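Local atomic coordinates of possible prolidase (Bifidobacterium longum NCC2705, PDB entry 2P9B), a protein that is a possible prolidase of the amidohydrolase family, probably a hydrolase acting on carbon-nitrogen bonds, perhaps other than peptide bonds, its true substrate being uncertain. Residues A[223-237]-A[253-265]. Sequence-based numbering, arbitrary orientation.
Sequences QMSVEQMRAICDEAH and VRRSLLAGVDTIE
Where Arg230 meets Ala259, their CA atoms only 4.1 Å apart, two neighbouring helices show how a small residue lets backbones draw close. Helices 226-237 and 253-259 run in broadly the same direction, crossing at -39° with their axes 8.3 Å apart. The Ala259 methyl sits against helix 226-237, and its CB lies tightly, 3.4 Å, from Met229 CB. Val226 packs on the facing side of helix 253-259, CG2 on CB and CG of Arg255 and CG1 against Leu258 CB. In the selenomethionine Met229 the bend at chi3 (-78°) brings CE to Arg255 CB; SE itself lies alongside Ser256 OG, a hydroxyl bonded to Gly252 O.

Beyond this packing, Arg255 reaches out extended to the residues just before helix 226-237, whose N-terminus carries the Ser225-Gln228 capping box. Its NH1 donates to Met224 O (3.0 Å), with the oxygen in the guanidinium plane but the donor well above the carbonyl plane, while NE pairs with Glu251. Shortened to an alanine, this position is likely to leave Met224 O without this donor and Glu251 without its cation, and to lose the CG methylene packed on Val226 CG2. Gly260 ends helix 253-259 in a Schellman motif, and Cys233 SG rests on the backbone there. Farther along, His237 NE2 donates to the syn lone pair of Asp262 OD2 at 2.7 Å, ring and carboxylate turned 57° apart; the same oxygen also accepts from Val243 N. Strands 202-205, 243-247 and 263-264 are parallel neighbours connected through helices 226-238 and 250-259, adjacent beta-alpha units packed as in the amidohydrolase TIM barrel.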
loop_
_atom_site.group_PDB
_atom_site.type_symbol
_atom_site.label_atom_id
_atom_site.label_comp_id
_atom_site.label_asym_id
_atom_site.label_seq_id
_atom_site.Cartn_x
_atom_site.Cartn_y
_atom_site.Cartn_z
ATOM N N GLN A 223 4.711 -5.511 -26.344
ATOM C CA GLN A 223 4.242 -5.527 -24.957
ATOM C C GLN A 223 4.943 -6.611 -24.153
ATOM O O GLN A 223 5.480 -7.561 -24.717
ATOM C CB GLN A 223 2.737 -5.780 -24.899
ATOM C CG GLN A 223 1.900 -4.767 -25.643
ATOM C CD GLN A 223 0.424 -5.077 -25.546
ATOM O OE1 GLN A 223 -0.160 -5.046 -24.460
ATOM N NE2 GLN A 223 -0.191 -5.389 -26.683
HETATM N N MSE A 224 4.916 -6.473 -22.833
HETATM C CA MSE A 224 5.555 -7.443 -21.953
HETATM C C MSE A 224 4.951 -8.821 -22.187
HETATM O O MSE A 224 3.728 -8.990 -22.160
HETATM C CB MSE A 224 5.357 -7.033 -20.495
HETATM C CG MSE A 224 6.355 -7.652 -19.519
HETATM SE SE MSE A 224 8.178 -7.012 -19.776
HETATM C CE MSE A 224 8.006 -5.377 -18.718
ATOM N N SER A 225 5.817 -9.804 -22.411
ATOM C CA SER A 225 5.370 -11.169 -22.658
ATOM C C SER A 225 5.318 -12.001 -21.382
ATOM O O SER A 225 5.916 -11.648 -20.367
ATOM C CB SER A 225 6.309 -11.849 -23.654
ATOM O OG SER A 225 7.587 -12.050 -23.075
ATOM N N VAL A 226 4.594 -13.114 -21.444
ATOM C CA VAL A 226 4.499 -14.011 -20.301
ATOM C C VAL A 226 5.894 -14.567 -20.033
ATOM O O VAL A 226 6.298 -14.721 -18.884
ATOM C CB VAL A 226 3.541 -15.193 -20.583
ATOM C CG1 VAL A 226 3.566 -16.177 -19.426
ATOM C CG2 VAL A 226 2.134 -14.673 -20.800
ATOM N N GLU A 227 6.629 -14.851 -21.105
ATOM C CA GLU A 227 7.977 -15.397 -20.986
ATOM C C GLU A 227 8.910 -14.457 -20.233
ATOM O O GLU A 227 9.731 -14.899 -19.429
ATOM C CB GLU A 227 8.563 -15.692 -22.371
ATOM C CG GLU A 227 7.798 -16.743 -23.170
ATOM C CD GLU A 227 6.786 -16.142 -24.138
ATOM O OE1 GLU A 227 5.880 -15.406 -23.696
ATOM O OE2 GLU A 227 6.901 -16.413 -25.352
ATOM N N GLN A 228 8.793 -13.164 -20.511
ATOM C CA GLN A 228 9.623 -12.165 -19.844
ATOM C C GLN A 228 9.299 -12.101 -18.358
ATOM O O GLN A 228 10.193 -12.123 -17.515
ATOM C CB GLN A 228 9.385 -10.781 -20.445
ATOM C CG GLN A 228 10.107 -10.510 -21.744
ATOM C CD GLN A 228 9.704 -9.177 -22.336
ATOM O OE1 GLN A 228 8.546 -8.975 -22.702
ATOM N NE2 GLN A 228 10.656 -8.254 -22.421
HETATM N N MSE A 229 8.012 -12.009 -18.042
HETATM C CA MSE A 229 7.589 -11.911 -16.652
HETATM C C MSE A 229 7.767 -13.205 -15.870
HETATM O O MSE A 229 7.936 -13.177 -14.650
HETATM C CB MSE A 229 6.133 -11.429 -16.562
HETATM C CG MSE A 229 5.925 -10.000 -17.089
HETATM SE SE MSE A 229 4.205 -9.223 -16.768
HETATM C CE MSE A 229 3.245 -10.102 -18.141
ATOM N N ARG A 230 7.720 -14.341 -16.561
ATOM C CA ARG A 230 7.896 -15.614 -15.882
ATOM C C ARG A 230 9.339 -15.697 -15.396
ATOM O O ARG A 230 9.614 -16.222 -14.316
ATOM C CB ARG A 230 7.600 -16.793 -16.821
ATOM C CG ARG A 230 7.751 -18.144 -16.132
ATOM C CD ARG A 230 7.605 -19.344 -17.069
ATOM N NE ARG A 230 6.238 -19.568 -17.544
ATOM C CZ ARG A 230 5.762 -19.130 -18.706
ATOM N NH1 ARG A 230 6.539 -18.437 -19.529
ATOM N NH2 ARG A 230 4.511 -19.400 -19.056
ATOM N N ALA A 231 10.261 -15.169 -16.195
ATOM C CA ALA A 231 11.675 -15.184 -15.831
ATOM C C ALA A 231 11.907 -14.257 -14.641
ATOM O O ALA A 231 12.675 -14.573 -13.734
ATOM C CB ALA A 231 12.533 -14.750 -17.022
ATOM N N ILE A 232 11.232 -13.110 -14.653
ATOM C CA ILE A 232 11.356 -12.142 -13.564
ATOM C C ILE A 232 10.797 -12.733 -12.272
ATOM O O ILE A 232 11.427 -12.652 -11.220
ATOM C CB ILE A 232 10.596 -10.841 -13.899
ATOM C CG1 ILE A 232 11.293 -10.120 -15.059
ATOM C CG2 ILE A 232 10.535 -9.931 -12.679
ATOM C CD1 ILE A 232 10.516 -8.930 -15.601
ATOM N N CYS A 233 9.618 -13.339 -12.353
ATOM C CA CYS A 233 8.999 -13.926 -11.172
ATOM C C CYS A 233 9.786 -15.107 -10.619
ATOM O O CYS A 233 9.930 -15.242 -9.409
ATOM C CB CYS A 233 7.569 -14.355 -11.485
ATOM S SG CYS A 233 6.462 -12.958 -11.710
ATOM N N ASP A 234 10.289 -15.967 -11.501
ATOM C CA ASP A 234 11.059 -17.126 -11.058
ATOM C C ASP A 234 12.268 -16.676 -10.246
ATOM O O ASP A 234 12.520 -17.183 -9.154
ATOM C CB ASP A 234 11.529 -17.947 -12.264
ATOM C CG ASP A 234 12.383 -19.138 -11.862
ATOM O OD1 ASP A 234 11.874 -20.023 -11.140
ATOM O OD2 ASP A 234 13.565 -19.190 -12.269
ATOM N N GLU A 235 13.001 -15.712 -10.786
ATOM C CA GLU A 235 14.196 -15.187 -10.137
ATOM C C GLU A 235 13.883 -14.492 -8.812
ATOM O O GLU A 235 14.544 -14.739 -7.804
ATOM C CB GLU A 235 14.905 -14.214 -11.084
ATOM C CG GLU A 235 16.312 -13.832 -10.669
ATOM C CD GLU A 235 17.243 -15.028 -10.584
ATOM O OE1 GLU A 235 17.179 -15.901 -11.476
ATOM O OE2 GLU A 235 18.045 -15.086 -9.630
ATOM N N ALA A 236 12.877 -13.623 -8.806
ATOM C CA ALA A 236 12.520 -12.917 -7.581
ATOM C C ALA A 236 12.082 -13.882 -6.485
ATOM O O ALA A 236 12.490 -13.754 -5.331
ATOM C CB ALA A 236 11.406 -11.920 -7.862
ATOM N N HIS A 237 11.257 -14.855 -6.852
ATOM C CA HIS A 237 10.743 -15.825 -5.892
ATOM C C HIS A 237 11.825 -16.698 -5.274
ATOM O O HIS A 237 11.668 -17.183 -4.155
ATOM C CB HIS A 237 9.669 -16.681 -6.559
ATOM C CG HIS A 237 8.440 -15.910 -6.925
ATOM N ND1 HIS A 237 7.459 -16.412 -7.753
ATOM C CD2 HIS A 237 8.038 -14.665 -6.576
ATOM C CE1 HIS A 237 6.506 -15.506 -7.901
ATOM N NE2 HIS A 237 6.835 -14.438 -7.197
ATOM N N VAL A 253 -3.405 -8.431 -17.437
ATOM C CA VAL A 253 -3.645 -9.119 -16.180
ATOM C C VAL A 253 -3.438 -10.615 -16.374
ATOM O O VAL A 253 -2.772 -11.265 -15.570
ATOM C CB VAL A 253 -5.074 -8.839 -15.675
ATOM C CG1 VAL A 253 -5.389 -9.704 -14.464
ATOM C CG2 VAL A 253 -5.199 -7.359 -15.319
ATOM N N ARG A 254 -3.986 -11.147 -17.464
ATOM C CA ARG A 254 -3.864 -12.570 -17.760
ATOM C C ARG A 254 -2.406 -13.010 -17.856
ATOM O O ARG A 254 -2.009 -13.993 -17.234
ATOM C CB ARG A 254 -4.594 -12.904 -19.066
ATOM C CG ARG A 254 -4.711 -14.393 -19.353
ATOM C CD ARG A 254 -5.722 -14.646 -20.458
ATOM N NE ARG A 254 -5.958 -16.069 -20.681
ATOM C CZ ARG A 254 -5.110 -16.887 -21.298
ATOM N NH1 ARG A 254 -3.955 -16.427 -21.766
ATOM N NH2 ARG A 254 -5.421 -18.169 -21.450
ATOM N N ARG A 255 -1.612 -12.280 -18.635
ATOM C CA ARG A 255 -0.203 -12.617 -18.801
ATOM C C ARG A 255 0.556 -12.532 -17.487
ATOM O O ARG A 255 1.405 -13.378 -17.197
ATOM C CB ARG A 255 0.460 -11.691 -19.819
ATOM C CG ARG A 255 -0.065 -11.835 -21.233
ATOM C CD ARG A 255 0.752 -10.994 -22.194
ATOM N NE ARG A 255 0.211 -11.036 -23.551
ATOM C CZ ARG A 255 0.805 -10.488 -24.606
ATOM N NH1 ARG A 255 1.963 -9.852 -24.463
ATOM N NH2 ARG A 255 0.244 -10.575 -25.807
ATOM N N SER A 256 0.254 -11.506 -16.696
ATOM C CA SER A 256 0.926 -11.320 -15.413
ATOM C C SER A 256 0.637 -12.490 -14.483
ATOM O O SER A 256 1.541 -13.024 -13.846
ATOM C CB SER A 256 0.460 -10.021 -14.753
ATOM O OG SER A 256 0.834 -8.891 -15.526
ATOM N N LEU A 257 -0.633 -12.879 -14.408
ATOM C CA LEU A 257 -1.041 -13.983 -13.553
ATOM C C LEU A 257 -0.408 -15.292 -14.011
ATOM O O LEU A 257 0.045 -16.087 -13.191
ATOM C CB LEU A 257 -2.571 -14.102 -13.542
ATOM C CG LEU A 257 -3.308 -12.966 -12.818
ATOM C CD1 LEU A 257 -4.814 -13.137 -12.958
ATOM C CD2 LEU A 257 -2.907 -12.964 -11.349
ATOM N N LEU A 258 -0.366 -15.510 -15.323
ATOM C CA LEU A 258 0.228 -16.726 -15.864
ATOM C C LEU A 258 1.709 -16.797 -15.494
ATOM O O LEU A 258 2.222 -17.859 -15.153
ATOM C CB LEU A 258 0.070 -16.771 -17.392
ATOM C CG LEU A 258 -1.314 -17.120 -17.949
ATOM C CD1 LEU A 258 -1.375 -16.805 -19.435
ATOM C CD2 LEU A 258 -1.603 -18.594 -17.705
ATOM N N ALA A 259 2.386 -15.653 -15.540
ATOM C CA ALA A 259 3.808 -15.589 -15.211
ATOM C C ALA A 259 4.080 -15.852 -13.733
ATOM O O ALA A 259 5.186 -16.248 -13.361
ATOM C CB ALA A 259 4.375 -14.231 -15.611
ATOM N N GLY A 260 3.082 -15.616 -12.885
ATOM C CA GLY A 260 3.264 -15.849 -11.462
ATOM C C GLY A 260 3.400 -14.590 -10.618
ATOM O O GLY A 260 3.919 -14.640 -9.504
ATOM N N VAL A 261 2.937 -13.463 -11.151
ATOM C CA VAL A 261 2.992 -12.188 -10.441
ATOM C C VAL A 261 2.143 -12.276 -9.180
ATOM O O VAL A 261 1.014 -12.768 -9.210
ATOM C CB VAL A 261 2.476 -11.031 -11.342
ATOM C CG1 VAL A 261 2.318 -9.750 -10.539
ATOM C CG2 VAL A 261 3.442 -10.802 -12.479
ATOM N N ASP A 262 2.688 -11.787 -8.073
ATOM C CA ASP A 262 1.998 -11.833 -6.788
ATOM C C ASP A 262 0.894 -10.802 -6.586
ATOM O O ASP A 262 -0.099 -11.082 -5.913
ATOM C CB ASP A 262 3.040 -11.732 -5.693
ATOM C CG ASP A 262 4.110 -12.779 -5.860
ATOM O OD1 ASP A 262 3.817 -13.963 -5.587
ATOM O OD2 ASP A 262 5.225 -12.427 -6.294
ATOM N N THR A 263 1.066 -9.613 -7.152
ATOM C CA THR A 263 0.047 -8.580 -7.020
ATOM C C THR A 263 -0.203 -7.883 -8.345
ATOM O O THR A 263 0.729 -7.602 -9.100
ATOM C CB THR A 263 0.442 -7.498 -5.985
ATOM O OG1 THR A 263 1.621 -6.816 -6.426
ATOM C CG2 THR A 263 0.690 -8.119 -4.628
ATOM N N ILE A 264 -1.472 -7.623 -8.626
ATOM C CA ILE A 264 -1.846 -6.923 -9.844
ATOM C C ILE A 264 -2.248 -5.517 -9.405
ATOM O O ILE A 264 -3.107 -5.369 -8.535
ATOM C CB ILE A 264 -3.064 -7.580 -10.526
ATOM C CG1 ILE A 264 -2.723 -9.013 -10.953
ATOM C CG2 ILE A 264 -3.515 -6.730 -11.717
ATOM C CD1 ILE A 264 -1.639 -9.120 -12.012
ATOM N N GLU A 265 -1.614 -4.499 -9.985
ATOM C CA GLU A 265 -1.939 -3.113 -9.659
ATOM C C GLU A 265 -2.846 -2.538 -10.737
ATOM O O GLU A 265 -2.591 -2.713 -11.927
ATOM C CB GLU A 265 -0.684 -2.242 -9.551
ATOM C CG GLU A 265 0.035 -2.351 -8.216
ATOM C CD GLU A 265 0.633 -3.712 -7.998
ATOM O OE1 GLU A 265 1.378 -4.169 -8.892
ATOM O OE2 GLU A 265 0.369 -4.320 -6.940
#